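Local coordinates for protein Sqt1 (Chaetomium thermophilum, PDB 4ZOY) that probably acts as a dedicated WD40-repeat chaperone in ribosome biogenesis, capturing a nascent ribosomal protein during its translation, at residues 187-192 against 209-214. Residues are numbered along the deposited sequence; the frame is centred on the assembly and turned at random.
Sequences FLHTGP and SEDESL
The imidazole of H189 takes CB of S209 over one face, 3.3 Å from ND1, while S213 OG lies at its edge, practically in the ring plane, with L214 CA near that plane too; the H215 ring meets it, planes about 55° apart. H189 ND1 donates to S213 OG at 2.8 Å, nearly straight (167°); NE2 bonds to T207 OG1, engaging both ring nitrogens and fixing the ring's rotation. Histidine suits this place because one flat group can bridge two hydroxyls. S213 OG donates in turn to D211 OD1, on that oxygen's syn lone pair, at 2.5 Å. OD1 also accepts from S213 N, forming an Asx turn, while OD2 faces T190. With D211 CG between its own backbone N and carbonyl carbon (chi1 84°), OD2 receives T190 OG1 on its anti lone pair at 2.7 Å and T190 N from above the carboxylate plane. An alanine in place of D211 would remove all four acceptor bonds, and T190 and the S213 hydroxyl would probably be left without their shared mate. A small residue fits at G191, where a side chain would crowd D211 CB and the ring of P192. P192 O accepts from E210 N (3.1 Å), and CB and CG of the P192 ring lie against the E210 carboxylate, CG to OE1 3.5 Å. S209 OG accepts from D211 N, an ST turn within the type I turn from S209 to E212. The arrangement resembles the Asp-His-Ser/Thr-Trp network of WD40 repeats, with S213 relaying between H189 and D211, and Y217, which H189 touches, probably in the Trp place. It ties the loop between strands 180-186 and 193-198, which leads from one propeller blade to the next, to the hairpin turn joining strands 204-209 and 214-218.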
loop_
_atom_site.group_PDB
_atom_site.type_symbol
_atom_site.label_atom_id
_atom_site.label_comp_id
_atom_site.label_asym_id
_atom_site.label_seq_id
_atom_site.Cartn_x
_atom_site.Cartn_y
_atom_site.Cartn_z
ATOM N N PHE A 187 -11.893 6.457 16.649
ATOM C CA PHE A 187 -13.171 5.839 16.325
ATOM C C PHE A 187 -14.086 6.822 15.619
ATOM O O PHE A 187 -15.262 6.960 15.961
ATOM C CB PHE A 187 -13.835 5.304 17.603
ATOM C CG PHE A 187 -12.956 4.374 18.380
ATOM C CD1 PHE A 187 -12.885 3.032 18.048
ATOM C CD2 PHE A 187 -12.179 4.847 19.423
ATOM C CE1 PHE A 187 -12.059 2.174 18.749
ATOM C CE2 PHE A 187 -11.352 3.990 20.130
ATOM C CZ PHE A 187 -11.292 2.656 19.789
ATOM N N LEU A 188 -13.546 7.502 14.620
ATOM C CA LEU A 188 -14.291 8.540 13.916
ATOM C C LEU A 188 -15.048 8.006 12.700
ATOM O O LEU A 188 -16.189 8.402 12.476
ATOM C CB LEU A 188 -13.355 9.681 13.508
ATOM C CG LEU A 188 -12.733 10.440 14.687
ATOM C CD1 LEU A 188 -11.905 11.613 14.209
ATOM C CD2 LEU A 188 -13.805 10.904 15.658
ATOM N N HIS A 189 -14.429 7.128 11.905
ATOM C CA HIS A 189 -15.164 6.478 10.815
ATOM C C HIS A 189 -16.306 5.650 11.397
ATOM O O HIS A 189 -16.154 5.080 12.474
ATOM C CB HIS A 189 -14.274 5.553 9.984
ATOM C CG HIS A 189 -13.129 6.229 9.292
ATOM N ND1 HIS A 189 -13.283 7.282 8.418
ATOM C CD2 HIS A 189 -11.807 5.939 9.301
ATOM C CE1 HIS A 189 -12.101 7.627 7.933
ATOM N NE2 HIS A 189 -11.190 6.825 8.454
ATOM N N THR A 190 -17.420 5.561 10.675
ATOM C CA THR A 190 -18.581 4.789 11.136
ATOM C C THR A 190 -18.821 3.531 10.302
ATOM O O THR A 190 -19.757 2.776 10.563
ATOM C CB THR A 190 -19.882 5.635 11.128
ATOM O OG1 THR A 190 -20.335 5.831 9.783
ATOM C CG2 THR A 190 -19.657 6.980 11.789
ATOM N N GLY A 191 -17.984 3.322 9.293
ATOM C CA GLY A 191 -17.990 2.098 8.514
ATOM C C GLY A 191 -16.550 1.648 8.341
ATOM O O GLY A 191 -15.637 2.340 8.787
ATOM N N PRO A 192 -16.336 0.499 7.682
ATOM C CA PRO A 192 -14.985 -0.050 7.501
ATOM C C PRO A 192 -13.966 0.990 7.044
ATOM O O PRO A 192 -14.233 1.786 6.141
ATOM C CB PRO A 192 -15.184 -1.115 6.425
ATOM C CG PRO A 192 -16.597 -1.584 6.653
ATOM C CD PRO A 192 -17.368 -0.365 7.077
ATOM N N SER A 209 -12.879 5.734 4.522
ATOM C CA SER A 209 -13.868 4.734 4.901
ATOM C C SER A 209 -14.930 4.529 3.833
ATOM O O SER A 209 -15.220 5.437 3.045
ATOM C CB SER A 209 -14.534 5.146 6.225
ATOM O OG SER A 209 -15.626 4.310 6.574
ATOM N N GLU A 210 -15.494 3.320 3.822
ATOM C CA GLU A 210 -16.692 3.014 3.040
ATOM C C GLU A 210 -17.833 3.988 3.326
ATOM O O GLU A 210 -18.702 4.179 2.484
ATOM C CB GLU A 210 -17.165 1.583 3.321
ATOM C CG GLU A 210 -16.264 0.518 2.743
ATOM C CD GLU A 210 -16.781 -0.894 2.960
ATOM O OE1 GLU A 210 -17.929 -1.060 3.430
ATOM O OE2 GLU A 210 -16.020 -1.840 2.667
ATOM N N ASP A 211 -17.828 4.601 4.508
ATOM C CA ASP A 211 -18.904 5.516 4.902
ATOM C C ASP A 211 -18.716 6.922 4.320
ATOM O O ASP A 211 -19.488 7.835 4.625
ATOM C CB ASP A 211 -19.027 5.559 6.442
ATOM C CG ASP A 211 -18.057 6.534 7.111
ATOM O OD1 ASP A 211 -17.098 7.033 6.479
ATOM O OD2 ASP A 211 -18.261 6.807 8.314
ATOM N N GLU A 212 -17.676 7.068 3.490
ATOM C CA GLU A 212 -17.374 8.262 2.688
ATOM C C GLU A 212 -16.583 9.330 3.449
ATOM O O GLU A 212 -16.302 10.396 2.904
ATOM C CB GLU A 212 -18.666 8.851 2.083
ATOM C CG GLU A 212 -19.376 7.821 1.202
ATOM C CD GLU A 212 -20.772 8.213 0.757
ATOM O OE1 GLU A 212 -21.063 9.419 0.664
ATOM O OE2 GLU A 212 -21.568 7.296 0.463
ATOM N N SER A 213 -16.175 9.035 4.684
ATOM C CA SER A 213 -15.410 10.027 5.446
ATOM C C SER A 213 -13.889 9.916 5.273
ATOM O O SER A 213 -13.337 8.841 4.987
ATOM C CB SER A 213 -15.762 9.962 6.937
ATOM O OG SER A 213 -15.479 8.699 7.513
ATOM N N LEU A 214 -13.244 11.068 5.430
ATOM C CA LEU A 214 -11.794 11.221 5.486
ATOM C C LEU A 214 -11.434 11.883 6.801
ATOM O O LEU A 214 -11.987 12.925 7.121
ATOM C CB LEU A 214 -11.281 12.088 4.331
ATOM C CG LEU A 214 -9.911 12.761 4.461
ATOM C CD1 LEU A 214 -8.775 11.733 4.334
ATOM C CD2 LEU A 214 -9.711 13.862 3.428
#